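Local coordinates for oxidoreductase, NAD-binding/iron-sulfur cluster-binding protein (PDB 6ZXU) that is a catabolic reductive dehalogenase that carries cobalamin and two [4Fe-4S] clusters and probably removes halogen from organohalide substrates reductively at the corrinoid, at residues Phe318-Ala323 with Leu696-Ser701; Gly557-Phe562 with Glu566-Asp571; Pro681-Pro686 with Leu704-Ala709. All blocks are in the same frame, centred on the assembly; numbering follows the deposited sequence.

Contact 1: Phe318-Ala323 with Leu696-Ser701; sequences FKRAEA and LPVDRS
Helix 317-323, which borders the cobalamin pocket through Phe-318, is joined here to the loop that leads into the late helix 700-709, and one side chain, Arg-320, does nearly all the joining to Leu-696 and Val-698. Its chain leaves the helix with CG anti to the carbonyl carbon and then bends at chi3 (71°), which brings the guanidinium up to the Leu-696 carbonyl. Arg-320 NH2 donates to this backbone carbonyl, with NH2 to Leu-696 O at 2.9 Å. The oxygen sits at the edge of the guanidinium, practically in its plane, whereas seen from the carbonyl the donor is tilted 29° out of the carbonyl plane. A water also lies at this edge, 3.2 Å from Arg-320 NH2. It accepts from that nitrogen and from the backbone N of Asp-699 at 3.1 Å, so the bridge reaches the residue that N-caps helix 700-709.

Apolar groups complete the fit. Val-698 CG2 lies over one face of the guanidinium, toward its rim, 3.7 Å from Arg-320 CZ. Leu-696 CD2 packs against Arg-320 NH2 at 3.7 Å. Beyond the two segments, Arg-320 NE forms a salt bridge with Asp-325 and NH1 a hydrogen bond with the carbonyl of Leu-684. Asp-325 also accepts from Leu-696 N, and it is hydrogen-bonded to the backbone of Val-698.

All three guanidinium nitrogens therefore have polar partners, which fixes the rotation of a group buried in the protein. Asp-325 probably balances the positive charge, while the neutral carbonyl and the water take up the NH2 end, tying the loop to the pocket-side helix mainly by directed polar bonds.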
ATOM      1  N   PHE A 318      -4.234 -14.318  13.066  1.00 16.36           N
ATOM      2  CA  PHE A 318      -2.952 -13.893  13.685  1.00 17.88           C
ATOM      3  C   PHE A 318      -3.058 -13.853  15.207  1.00 19.79           C
ATOM      4  O   PHE A 318      -2.105 -14.204  15.880  1.00 18.11           O
ATOM      5  CB  PHE A 318      -2.512 -12.538  13.179  1.00 18.66           C
ATOM      6  CG  PHE A 318      -2.072 -12.553  11.735  1.00 20.38           C
ATOM      7  CD1 PHE A 318      -1.229 -13.553  11.291  1.00 19.72           C
ATOM      8  CD2 PHE A 318      -2.563 -11.616  10.825  1.00 23.48           C
ATOM      9  CE1 PHE A 318      -0.826 -13.589   9.972  1.00 22.78           C
ATOM     10  CE2 PHE A 318      -2.178 -11.671   9.480  1.00 22.93           C
ATOM     11  CZ  PHE A 318      -1.296 -12.627   9.092  1.00 22.11           C
ATOM     12  N   LYS A 319      -4.173 -13.356  15.763  1.00 19.37           N
ATOM     13  CA  LYS A 319      -4.394 -13.372  17.206  1.00 18.13           C
ATOM     14  C   LYS A 319      -4.483 -14.796  17.741  1.00 17.40           C
ATOM     15  O   LYS A 319      -3.945 -15.111  18.811  1.00 18.50           O
ATOM     16  CB  LYS A 319      -5.649 -12.581  17.594  1.00 20.32           C
ATOM     17  CG  LYS A 319      -5.649 -11.144  17.169  1.00 22.02           C
ATOM     18  CD  LYS A 319      -4.305 -10.611  17.377  1.00 25.22           C
ATOM     19  CE  LYS A 319      -4.307  -9.138  17.680  1.00 30.40           C
ATOM     20  NZ  LYS A 319      -4.720  -8.355  16.583  1.00 35.74           N
ATOM     21  N   ARG A 320      -5.051 -15.715  16.978  1.00 15.99           N
ATOM     22  CA  ARG A 320      -5.073 -17.101  17.356  1.00 15.84           C
ATOM     23  C   ARG A 320      -3.699 -17.700  17.426  1.00 19.02           C
ATOM     24  O   ARG A 320      -3.350 -18.421  18.364  1.00 15.70           O
ATOM     25  CB  ARG A 320      -5.967 -17.917  16.453  1.00 16.67           C
ATOM     26  CG  ARG A 320      -7.422 -17.464  16.457  1.00 17.62           C
ATOM     27  CD  ARG A 320      -8.393 -18.542  15.970  1.00 18.61           C
ATOM     28  NE  ARG A 320      -8.562 -19.659  16.902  1.00 20.15           N
ATOM     29  CZ  ARG A 320      -9.508 -20.586  16.837  1.00 18.60           C
ATOM     30  NH1 ARG A 320     -10.441 -20.550  15.887  1.00 17.71           N
ATOM     31  NH2 ARG A 320      -9.479 -21.583  17.667  1.00 18.18           N
ATOM     32  N   ALA A 321      -2.853 -17.365  16.439  1.00 18.81           N
ATOM     33  CA  ALA A 321      -1.468 -17.820  16.437  1.00 17.88           C
ATOM     34  C   ALA A 321      -0.697 -17.295  17.642  1.00 19.03           C
ATOM     35  O   ALA A 321      -0.041 -18.048  18.304  1.00 18.70           O
ATOM     36  CB  ALA A 321      -0.789 -17.392  15.114  1.00 19.59           C
ATOM     37  N   GLU A 322      -0.818 -15.987  17.921  1.00 18.92           N
ATOM     38  CA  GLU A 322      -0.196 -15.358  19.030  1.00 21.61           C
ATOM     39  C   GLU A 322      -0.602 -16.033  20.351  1.00 22.35           C
ATOM     40  O   GLU A 322       0.214 -16.164  21.237  1.00 24.09           O
ATOM     41  CB  GLU A 322      -0.631 -13.905  19.105  1.00 22.93           C
ATOM     42  CG  GLU A 322       0.038 -13.201  20.235  1.00 24.68           C
ATOM     43  CD  GLU A 322      -0.194 -11.708  20.230  1.00 30.11           C
ATOM     44  OE1 GLU A 322      -0.853 -11.133  19.266  1.00 29.87           O
ATOM     45  OE2 GLU A 322       0.261 -11.096  21.261  1.00 33.98           O
ATOM     46  N   ALA A 323      -1.876 -16.409  20.496  1.00 19.26           N
ATOM     47  CA  ALA A 323      -2.391 -16.996  21.725  1.00 20.72           C
ATOM     48  C   ALA A 323      -1.951 -18.453  21.918  1.00 20.69           C
ATOM     49  O   ALA A 323      -2.073 -18.959  23.009  1.00 21.82           O
ATOM     50  CB  ALA A 323      -3.894 -16.951  21.767  1.00 20.33           C
ATOM     51  N   LEU A 696      -7.355 -21.633  22.698  1.00 25.91           N
ATOM     52  CA  LEU A 696      -8.382 -22.441  22.089  1.00 23.66           C
ATOM     53  C   LEU A 696      -7.775 -23.142  20.869  1.00 22.54           C
ATOM     54  O   LEU A 696      -7.811 -22.608  19.759  1.00 23.34           O
ATOM     55  CB  LEU A 696      -9.618 -21.580  21.702  1.00 27.53           C
ATOM     56  CG  LEU A 696     -10.785 -22.413  21.087  1.00 26.77           C
ATOM     57  CD1 LEU A 696     -11.389 -23.406  22.068  1.00 28.04           C
ATOM     58  CD2 LEU A 696     -11.878 -21.535  20.501  1.00 28.12           C
ATOM     59  N   PRO A 697      -7.321 -24.376  21.055  1.00 24.54           N
ATOM     60  CA  PRO A 697      -6.709 -25.107  19.925  1.00 24.52           C
ATOM     61  C   PRO A 697      -7.644 -25.155  18.731  1.00 25.89           C
ATOM     62  O   PRO A 697      -8.852 -25.397  18.899  1.00 25.17           O
ATOM     63  CB  PRO A 697      -6.443 -26.476  20.486  1.00 23.49           C
ATOM     64  CG  PRO A 697      -6.269 -26.217  21.986  1.00 24.18           C
ATOM     65  CD  PRO A 697      -7.285 -25.171  22.327  1.00 25.56           C
ATOM     66  N   VAL A 698      -7.105 -24.874  17.540  1.00 24.27           N
ATOM     67  CA  VAL A 698      -7.979 -24.785  16.382  1.00 24.19           C
ATOM     68  C   VAL A 698      -8.619 -26.175  16.130  1.00 26.97           C
ATOM     69  O   VAL A 698      -7.935 -27.193  16.094  1.00 27.35           O
ATOM     70  CB  VAL A 698      -7.213 -24.276  15.158  1.00 25.95           C
ATOM     71  CG1 VAL A 698      -8.073 -24.386  13.920  1.00 31.75           C
ATOM     72  CG2 VAL A 698      -6.938 -22.808  15.308  1.00 25.70           C
ATOM     73  N   ASP A 699      -9.942 -26.225  15.930  1.00 24.58           N
ATOM     74  CA  ASP A 699     -10.623 -27.502  15.741  1.00 23.21           C
ATOM     75  C   ASP A 699     -10.673 -27.862  14.263  1.00 23.45           C
ATOM     76  O   ASP A 699     -11.683 -27.661  13.606  1.00 23.37           O
ATOM     77  CB  ASP A 699     -12.016 -27.417  16.362  1.00 26.27           C
ATOM     78  CG  ASP A 699     -12.820 -28.723  16.205  1.00 31.73           C
ATOM     79  OD1 ASP A 699     -12.250 -29.733  15.713  1.00 29.43           O
ATOM     80  OD2 ASP A 699     -14.067 -28.746  16.508  1.00 35.75           O
ATOM     81  N   ARG A 700      -9.634 -28.482  13.771  1.00 20.92           N
ATOM     82  CA  ARG A 700      -9.556 -28.701  12.329  1.00 21.76           C
ATOM     83  C   ARG A 700     -10.529 -29.739  11.887  1.00 22.41           C
ATOM     84  O   ARG A 700     -11.205 -29.559  10.863  1.00 21.83           O
ATOM     85  CB  ARG A 700      -8.131 -29.060  11.917  1.00 25.73           C
ATOM     86  CG  ARG A 700      -8.014 -29.152  10.419  1.00 25.13           C
ATOM     87  CD  ARG A 700      -6.627 -28.844   9.926  1.00 26.09           C
ATOM     88  NE  ARG A 700      -6.650 -28.886   8.464  1.00 26.08           N
ATOM     89  CZ  ARG A 700      -6.864 -27.857   7.674  1.00 22.16           C
ATOM     90  NH1 ARG A 700      -7.020 -26.640   8.167  1.00 21.70           N
ATOM     91  NH2 ARG A 700      -6.904 -28.073   6.386  1.00 21.88           N
ATOM     92  N   SER A 701     -10.657 -30.841  12.588  1.00 19.71           N
ATOM     93  CA  SER A 701     -11.635 -31.827  12.096  1.00 22.24           C
ATOM     94  C   SER A 701     -13.045 -31.221  12.076  1.00 23.69           C
ATOM     95  O   SER A 701     -13.838 -31.463  11.143  1.00 21.57           O
ATOM     96  CB  SER A 701     -11.577 -33.108  12.907  1.00 25.60           C
ATOM     97  OG  SER A 701     -11.746 -32.668  14.188  1.00 32.31           O
TER
HETATM   98  O   HOH W   1     -11.574 -23.800  16.813  1.00 22.86           O

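Contact 2: Gly557-Phe562 with Glu566-Asp571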
ATOM      1  N   GLY A 557     -13.183 -24.946  -5.690  1.00 15.21           N
ATOM      2  CA  GLY A 557     -14.589 -25.299  -5.836  1.00 16.11           C
ATOM      3  C   GLY A 557     -15.533 -24.094  -5.898  1.00 18.60           C
ATOM      4  O   GLY A 557     -15.147 -23.024  -6.302  1.00 16.13           O
ATOM      5  N   ASP A 558     -16.776 -24.323  -5.556  1.00 19.15           N
ATOM      6  CA  ASP A 558     -17.815 -23.362  -5.715  1.00 21.70           C
ATOM      7  C   ASP A 558     -17.898 -22.480  -4.459  1.00 17.52           C
ATOM      8  O   ASP A 558     -17.370 -22.840  -3.423  1.00 15.75           O
ATOM      9  CB  ASP A 558     -19.137 -24.093  -5.900  1.00 24.76           C
ATOM     10  CG  ASP A 558     -19.232 -24.780  -7.251  1.00 35.46           C
ATOM     11  OD1 ASP A 558     -18.574 -24.331  -8.239  1.00 39.65           O
ATOM     12  OD2 ASP A 558     -20.013 -25.766  -7.292  1.00 48.40           O
ATOM     13  N   LYS A 559     -18.541 -21.344  -4.604  1.00 16.05           N
ATOM     14  CA  LYS A 559     -18.804 -20.493  -3.473  1.00 16.42           C
ATOM     15  C   LYS A 559     -19.722 -21.227  -2.477  1.00 17.54           C
ATOM     16  O   LYS A 559     -20.518 -22.081  -2.850  1.00 20.71           O
ATOM     17  CB  LYS A 559     -19.428 -19.189  -3.899  1.00 18.03           C
ATOM     18  CG  LYS A 559     -18.445 -18.229  -4.549  1.00 17.53           C
ATOM     19  CD  LYS A 559     -19.131 -16.995  -5.124  1.00 19.33           C
ATOM     20  CE  LYS A 559     -19.665 -17.315  -6.501  1.00 20.15           C
ATOM     21  NZ  LYS A 559     -20.435 -16.167  -7.022  1.00 23.19           N
ATOM     22  N   VAL A 560     -19.592 -20.892  -1.206  1.00 17.33           N
ATOM     23  CA  VAL A 560     -20.378 -21.412  -0.114  1.00 16.61           C
ATOM     24  C   VAL A 560     -20.950 -20.233   0.700  1.00 17.15           C
ATOM     25  O   VAL A 560     -20.514 -19.073   0.573  1.00 16.34           O
ATOM     26  CB  VAL A 560     -19.568 -22.332   0.839  1.00 16.72           C
ATOM     27  CG1 VAL A 560     -19.092 -23.575   0.111  1.00 20.48           C
ATOM     28  CG2 VAL A 560     -18.360 -21.639   1.464  1.00 16.21           C
ATOM     29  N   MET A 561     -21.934 -20.552   1.529  1.00 17.19           N
ATOM     30  CA  MET A 561     -22.388 -19.590   2.534  1.00 18.84           C
ATOM     31  C   MET A 561     -21.490 -19.739   3.754  1.00 18.29           C
ATOM     32  O   MET A 561     -21.148 -20.854   4.155  1.00 17.92           O
ATOM     33  CB  MET A 561     -23.886 -19.896   2.916  1.00 21.41           C
ATOM     34  CG  MET A 561     -24.899 -19.669   1.809  1.00 19.24           C
ATOM     35  SD  MET A 561     -24.760 -18.097   0.953  1.00 22.00           S
ATOM     36  CE  MET A 561     -25.235 -16.962   2.245  1.00 22.59           C
ATOM     37  N   PHE A 562     -21.173 -18.616   4.351  1.00 15.81           N
ATOM     38  CA  PHE A 562     -20.293 -18.545   5.509  1.00 15.03           C
ATOM     39  C   PHE A 562     -20.777 -17.346   6.313  1.00 14.69           C
ATOM     40  O   PHE A 562     -20.734 -16.250   5.819  1.00 15.17           O
ATOM     41  CB  PHE A 562     -18.811 -18.326   5.011  1.00 14.42           C
ATOM     42  CG  PHE A 562     -17.793 -18.140   6.099  1.00 14.01           C
ATOM     43  CD1 PHE A 562     -17.464 -16.872   6.598  1.00 15.74           C
ATOM     44  CD2 PHE A 562     -17.164 -19.231   6.654  1.00 14.17           C
ATOM     45  CE1 PHE A 562     -16.600 -16.740   7.627  1.00 14.21           C
ATOM     46  CE2 PHE A 562     -16.294 -19.092   7.706  1.00 13.66           C
ATOM     47  CZ  PHE A 562     -15.988 -17.826   8.172  1.00 14.14           C
ATOM     48  N   GLU A 566     -22.189 -15.108   1.016  1.00 16.63           N
ATOM     49  CA  GLU A 566     -21.669 -15.960  -0.024  1.00 17.70           C
ATOM     50  C   GLU A 566     -20.182 -15.556  -0.290  1.00 16.75           C
ATOM     51  O   GLU A 566     -19.853 -14.371  -0.492  1.00 14.92           O
ATOM     52  CB  GLU A 566     -22.482 -15.732  -1.304  1.00 19.56           C
ATOM     53  CG  GLU A 566     -21.993 -16.452  -2.548  1.00 19.68           C
ATOM     54  CD  GLU A 566     -22.824 -16.128  -3.816  1.00 26.34           C
ATOM     55  OE1 GLU A 566     -23.661 -15.152  -3.839  1.00 22.27           O
ATOM     56  OE2 GLU A 566     -22.561 -16.831  -4.829  1.00 30.15           O
ATOM     57  N   ILE A 567     -19.316 -16.550  -0.362  1.00 17.01           N
ATOM     58  CA  ILE A 567     -17.896 -16.312  -0.479  1.00 15.84           C
ATOM     59  C   ILE A 567     -17.215 -17.586  -0.986  1.00 17.35           C
ATOM     60  O   ILE A 567     -17.740 -18.677  -0.847  1.00 14.69           O
ATOM     61  CB  ILE A 567     -17.364 -15.875   0.916  1.00 18.25           C
ATOM     62  CG1 ILE A 567     -16.038 -15.130   0.734  1.00 22.91           C
ATOM     63  CG2 ILE A 567     -17.314 -17.027   1.893  1.00 16.20           C
ATOM     64  CD1 ILE A 567     -15.659 -14.242   1.856  1.00 26.68           C
ATOM     65  N   TRP A 568     -16.034 -17.426  -1.587  1.00 16.86           N
ATOM     66  CA  TRP A 568     -15.105 -18.542  -1.788  1.00 14.95           C
ATOM     67  C   TRP A 568     -14.232 -18.616  -0.521  1.00 19.15           C
ATOM     68  O   TRP A 568     -13.381 -17.758  -0.325  1.00 25.19           O
ATOM     69  CB  TRP A 568     -14.176 -18.307  -2.991  1.00 15.99           C
ATOM     70  CG  TRP A 568     -14.750 -18.705  -4.360  1.00 15.10           C
ATOM     71  CD1 TRP A 568     -14.922 -19.971  -4.820  1.00 15.07           C
ATOM     72  CD2 TRP A 568     -15.186 -17.840  -5.389  1.00 15.13           C
ATOM     73  NE1 TRP A 568     -15.467 -19.955  -6.058  1.00 16.13           N
ATOM     74  CE2 TRP A 568     -15.653 -18.645  -6.439  1.00 15.03           C
ATOM     75  CE3 TRP A 568     -15.305 -16.466  -5.502  1.00 15.54           C
ATOM     76  CZ2 TRP A 568     -16.143 -18.121  -7.644  1.00 16.90           C
ATOM     77  CZ3 TRP A 568     -15.762 -15.945  -6.678  1.00 13.55           C
ATOM     78  CH2 TRP A 568     -16.229 -16.770  -7.729  1.00 16.18           C
ATOM     79  N   LYS A 569     -14.451 -19.558   0.351  1.00 18.71           N
ATOM     80  CA  LYS A 569     -13.731 -19.549   1.623  1.00 15.36           C
ATOM     81  C   LYS A 569     -12.433 -20.301   1.475  1.00 15.04           C
ATOM     82  O   LYS A 569     -12.400 -21.496   1.151  1.00 16.10           O
ATOM     83  CB  LYS A 569     -14.583 -20.119   2.801  1.00 15.36           C
ATOM     84  CG  LYS A 569     -13.978 -19.740   4.162  1.00 15.52           C
ATOM     85  CD  LYS A 569     -14.267 -18.261   4.416  1.00 19.09           C
ATOM     86  CE  LYS A 569     -13.286 -17.649   5.308  1.00 23.52           C
ATOM     87  NZ  LYS A 569     -13.548 -16.195   5.403  1.00 20.75           N
ATOM     88  N   ALA A 570     -11.328 -19.579   1.603  1.00 13.52           N
ATOM     89  CA  ALA A 570     -10.019 -20.148   1.662  1.00 12.95           C
ATOM     90  C   ALA A 570      -9.819 -20.790   3.026  1.00 14.75           C
ATOM     91  O   ALA A 570     -10.540 -20.505   3.981  1.00 14.05           O
ATOM     92  CB  ALA A 570      -8.965 -19.116   1.459  1.00 12.81           C
ATOM     93  N   ASP A 571      -8.811 -21.634   3.130  1.00 14.31           N
ATOM     94  CA  ASP A 571      -8.448 -22.277   4.432  1.00 14.33           C
ATOM     95  C   ASP A 571      -7.495 -21.365   5.193  1.00 14.37           C
ATOM     96  O   ASP A 571      -6.308 -21.316   4.919  1.00 16.61           O
ATOM     97  CB  ASP A 571      -7.820 -23.637   4.205  1.00 15.52           C
ATOM     98  CG  ASP A 571      -7.713 -24.457   5.482  1.00 18.12           C
ATOM     99  OD1 ASP A 571      -7.298 -23.931   6.541  1.00 19.98           O
ATOM    100  OD2 ASP A 571      -8.108 -25.675   5.442  1.00 19.21           O
TER
HETATM  101  O   HOH W   2     -15.423 -21.976  -1.512  1.00 22.55           O
HETATM  102  O   HOH W   3     -23.130 -14.501  -6.847  1.00 35.53           O
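Lys-559 runs its aliphatic chain over one face of the Trp-568 indole, and its ammonium goes on to Glu-566. Lys-559 CG stands 3.5 Å from the centroid of the five-membered ring of Trp-568, a CH-pi contact close to the ring normal, and the bend at chi3 (-83°) turns Lys-559 NZ outward from the indole face to Glu-566 OE2 at 3.1 Å. NZ meets this oxygen from above the carboxylate plane, as a salt bridge. NZ is also held by Gln-536, while Glu-566 OE1 is taken by Arg-717 and the backbone N of Leu-302. At the indole edge, Trp-568 NE1 gives a weak, bent hydrogen bond to Gly-557 O (3.1 Å), an acceptor that also takes a hydrogen bond from Arg-500. With the indole of Trp-568 cut back to an alanine, the Lys-559 methylenes are likely to lose the flat face they lie on, and Gly-557 O its weak NE1 donor.

The frame is the small beta hairpin of strands 560-562 and 565-567, within the dicluster ferredoxin region. Val-560 and Ile-567 form its antiparallel hydrogen-bonded pair: Val-560 N reaches Ile-567 O at 2.9 Å, and Ile-567 N returns to Val-560 O at the same length. Where the strands part, a water donates to Asp-558 O and accepts from Lys-569 N at 3.2 Å, satisfying both.

Lys-569 lies over one face of the Phe-562 ring, with CD 3.8 Å from the centroid and NZ in a cation-pi contact at 4.2 Å. Its ammonium is paired with Asp-503 and with cobalamin O5.

Contact 3: Pro681-Pro686 with Leu704-Ala709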
ATOM      1  N   PRO A 681     -16.330 -20.462  10.915  1.00 18.95           N
ATOM      2  CA  PRO A 681     -17.320 -19.434  11.181  1.00 18.52           C
ATOM      3  C   PRO A 681     -17.399 -19.213  12.682  1.00 17.94           C
ATOM      4  O   PRO A 681     -16.775 -19.939  13.419  1.00 16.31           O
ATOM      5  CB  PRO A 681     -18.602 -20.037  10.616  1.00 19.15           C
ATOM      6  CG  PRO A 681     -18.379 -21.502  10.716  1.00 20.79           C
ATOM      7  CD  PRO A 681     -16.939 -21.726  10.506  1.00 18.24           C
ATOM      8  N   PRO A 682     -18.198 -18.213  13.140  1.00 21.88           N
ATOM      9  CA  PRO A 682     -18.269 -17.935  14.579  1.00 22.29           C
ATOM     10  C   PRO A 682     -18.382 -19.123  15.530  1.00 22.97           C
ATOM     11  O   PRO A 682     -17.759 -19.111  16.600  1.00 24.00           O
ATOM     12  CB  PRO A 682     -19.466 -17.001  14.679  1.00 22.32           C
ATOM     13  CG  PRO A 682     -19.330 -16.207  13.412  1.00 23.69           C
ATOM     14  CD  PRO A 682     -18.937 -17.197  12.372  1.00 19.64           C
ATOM     15  N   ARG A 683     -19.112 -20.145  15.180  1.00 22.54           N
ATOM     16  CA  ARG A 683     -19.165 -21.226  16.122  1.00 25.52           C
ATOM     17  C   ARG A 683     -17.859 -21.925  16.407  1.00 25.86           C
ATOM     18  O   ARG A 683     -17.769 -22.606  17.395  1.00 25.75           O
ATOM     19  CB  ARG A 683     -20.203 -22.245  15.728  1.00 29.30           C
ATOM     20  CG  ARG A 683     -19.985 -23.014  14.516  1.00 31.76           C
ATOM     21  CD  ARG A 683     -21.181 -23.978  14.285  1.00 36.39           C
ATOM     22  NE  ARG A 683     -21.112 -25.073  15.233  1.00 37.43           N
ATOM     23  CZ  ARG A 683     -20.469 -26.210  15.044  1.00 43.73           C
ATOM     24  NH1 ARG A 683     -19.917 -26.462  13.882  1.00 51.99           N
ATOM     25  NH2 ARG A 683     -20.349 -27.101  16.038  1.00 56.25           N
ATOM     26  N   LEU A 684     -16.876 -21.829  15.501  1.00 22.22           N
ATOM     27  CA  LEU A 684     -15.581 -22.472  15.681  1.00 17.44           C
ATOM     28  C   LEU A 684     -14.504 -21.476  16.009  1.00 18.94           C
ATOM     29  O   LEU A 684     -13.313 -21.795  15.884  1.00 19.64           O
ATOM     30  CB  LEU A 684     -15.229 -23.287  14.435  1.00 21.02           C
ATOM     31  CG  LEU A 684     -16.214 -24.443  14.136  1.00 23.08           C
ATOM     32  CD1 LEU A 684     -15.812 -25.160  12.849  1.00 23.56           C
ATOM     33  CD2 LEU A 684     -16.143 -25.433  15.293  1.00 27.73           C
ATOM     34  N   GLN A 685     -14.901 -20.283  16.434  1.00 16.38           N
ATOM     35  CA  GLN A 685     -14.023 -19.232  16.817  1.00 18.82           C
ATOM     36  C   GLN A 685     -14.048 -19.099  18.362  1.00 20.14           C
ATOM     37  O   GLN A 685     -15.014 -19.505  18.960  1.00 20.31           O
ATOM     38  CB  GLN A 685     -14.466 -17.931  16.165  1.00 19.61           C
ATOM     39  CG  GLN A 685     -14.210 -17.913  14.658  1.00 18.82           C
ATOM     40  CD  GLN A 685     -12.742 -17.660  14.312  1.00 19.61           C
ATOM     41  OE1 GLN A 685     -11.866 -18.270  14.865  1.00 19.46           O
ATOM     42  NE2 GLN A 685     -12.490 -16.765  13.332  1.00 19.17           N
ATOM     43  N   PRO A 686     -13.038 -18.453  18.960  1.00 23.04           N
ATOM     44  CA  PRO A 686     -13.151 -18.016  20.377  1.00 22.68           C
ATOM     45  C   PRO A 686     -14.341 -17.080  20.486  1.00 21.97           C
ATOM     46  O   PRO A 686     -14.525 -16.192  19.635  1.00 22.11           O
ATOM     47  CB  PRO A 686     -11.877 -17.225  20.623  1.00 22.59           C
ATOM     48  CG  PRO A 686     -10.962 -17.578  19.486  1.00 23.06           C
ATOM     49  CD  PRO A 686     -11.778 -17.972  18.339  1.00 23.27           C
ATOM     50  N   LEU A 704     -13.272 -28.886   8.949  1.00 15.70           N
ATOM     51  CA  LEU A 704     -13.483 -29.657   7.731  1.00 17.87           C
ATOM     52  C   LEU A 704     -14.888 -30.091   7.590  1.00 15.47           C
ATOM     53  O   LEU A 704     -15.487 -29.998   6.505  1.00 16.66           O
ATOM     54  CB  LEU A 704     -12.535 -30.892   7.688  1.00 20.92           C
ATOM     55  CG  LEU A 704     -11.027 -30.568   7.565  1.00 22.05           C
ATOM     56  CD1 LEU A 704     -10.172 -31.747   8.007  1.00 21.01           C
ATOM     57  CD2 LEU A 704     -10.677 -30.176   6.143  1.00 25.05           C
ATOM     58  N   ALA A 705     -15.490 -30.548   8.693  1.00 16.46           N
ATOM     59  CA  ALA A 705     -16.915 -31.006   8.644  1.00 17.70           C
ATOM     60  C   ALA A 705     -17.855 -29.841   8.414  1.00 19.43           C
ATOM     61  O   ALA A 705     -18.872 -29.958   7.740  1.00 19.55           O
ATOM     62  CB  ALA A 705     -17.286 -31.732   9.906  1.00 19.31           C
ATOM     63  N   GLU A 706     -17.537 -28.702   8.999  1.00 19.80           N
ATOM     64  CA  GLU A 706     -18.312 -27.497   8.805  1.00 19.41           C
ATOM     65  C   GLU A 706     -18.341 -27.060   7.345  1.00 20.50           C
ATOM     66  O   GLU A 706     -19.390 -26.690   6.799  1.00 16.70           O
ATOM     67  CB  GLU A 706     -17.733 -26.390   9.678  1.00 20.66           C
ATOM     68  CG  GLU A 706     -18.514 -25.113   9.689  1.00 23.86           C
ATOM     69  CD  GLU A 706     -19.805 -25.305  10.503  1.00 30.82           C
ATOM     70  OE1 GLU A 706     -19.894 -26.369  11.222  1.00 29.61           O
ATOM     71  OE2 GLU A 706     -20.714 -24.426  10.423  1.00 33.41           O
ATOM     72  N   TYR A 707     -17.213 -27.156   6.655  1.00 18.46           N
ATOM     73  CA  TYR A 707     -17.161 -26.828   5.246  1.00 19.32           C
ATOM     74  C   TYR A 707     -17.991 -27.792   4.401  1.00 17.74           C
ATOM     75  O   TYR A 707     -18.703 -27.329   3.540  1.00 19.02           O
ATOM     76  CB  TYR A 707     -15.707 -26.758   4.761  1.00 19.81           C
ATOM     77  CG  TYR A 707     -15.393 -25.791   3.611  1.00 19.34           C
ATOM     78  CD1 TYR A 707     -16.070 -25.843   2.439  1.00 20.56           C
ATOM     79  CD2 TYR A 707     -14.381 -24.909   3.720  1.00 19.87           C
ATOM     80  CE1 TYR A 707     -15.750 -25.031   1.370  1.00 20.77           C
ATOM     81  CE2 TYR A 707     -14.061 -24.023   2.716  1.00 19.91           C
ATOM     82  CZ  TYR A 707     -14.732 -24.095   1.544  1.00 20.17           C
ATOM     83  OH  TYR A 707     -14.371 -23.215   0.576  1.00 17.19           O
ATOM     84  N   ALA A 708     -17.978 -29.073   4.708  1.00 18.54           N
ATOM     85  CA  ALA A 708     -18.788 -30.030   4.003  1.00 19.85           C
ATOM     86  C   ALA A 708     -20.297 -29.778   4.255  1.00 19.42           C
ATOM     87  O   ALA A 708     -21.114 -30.029   3.402  1.00 21.32           O
ATOM     88  CB  ALA A 708     -18.400 -31.457   4.438  1.00 19.88           C
ATOM     89  N   ALA A 709     -20.639 -29.192   5.372  1.00 19.58           N
ATOM     90  CA  ALA A 709     -22.038 -28.948   5.695  1.00 19.91           C
ATOM     91  C   ALA A 709     -22.519 -27.559   5.252  1.00 23.05           C
ATOM     92  O   ALA A 709     -23.672 -27.255   5.407  1.00 22.69           O
ATOM     93  CB  ALA A 709     -22.243 -29.061   7.212  1.00 20.81           C
TER
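A peripheral salt bridge with an apolar flank joins the proline-rich loop 681-686, part of which is a short 3-10 turn, to helix 700-709, and Glu-706 is the helix residue that meets Pro-681, Arg-683 and Leu-684. The Glu-706 chain first extends away from the helix, CG being anti to the backbone N, and then bends at chi2 (73°) to bring the carboxylate against the loop. Arg-683 NH1 approaches Glu-706 OE1 to 2.7 Å, a salt bridge. Although the acceptor lies near the guanidinium plane, at its edge, the N-H points poorly at it, with an angle of 121°, and the guanidinium and carboxylate planes are turned 38° apart. The hydrogen bond is accordingly weak despite its short length, and the pair is held through a single oxygen.

The methylenes of Glu-706 are covered as well. Pro-681 CG and CD both approach Glu-706 CG at 3.8 Å, while Leu-684 CD1 touches Glu-706 CB at 3.9 Å. Within the loop, Leu-684 N bonds back to Pro-681 O at 2.8 Å, closing the turn that places these residues beside the glutamate.

Arg-683 is exposed, so solvent is likely to screen its attraction to Glu-706. One-oxygen pairing with poor angular fit suggests an interaction that depends more on charge than on bond direction, with the proline and leucine carbons adding apolar contact along the acidic side chain.

Overall arrangement
Contact 1 ties the late chain to helix 317-323, contact 3 braces the late chain on itself, and both lie beside the hairpin of contact 2. Contacts 1 and 3 share helix 700-709, their centres about 13 Å apart; Arg-320 NH1 lies 3.1 Å from Leu-684 O, probably hydrogen-bonded. Contacts 2 and 3, about 12 Å apart at their centres, are joined by a probable hydrogen bond between Lys-569 O and Tyr-707 OH (2.7 Å). A salt bridge, Arg-700 NH2 to Asp-571 OD2 at 2.8 Å, links contacts 1 and 2. Contact 2 meets the cofactors through Lys-569, its side chain about 3 Å from cobalamin at the nearest atoms, and Trp-568, about 6 Å from an iron-sulfur cluster; contact 1 touches cobalamin through Phe-318.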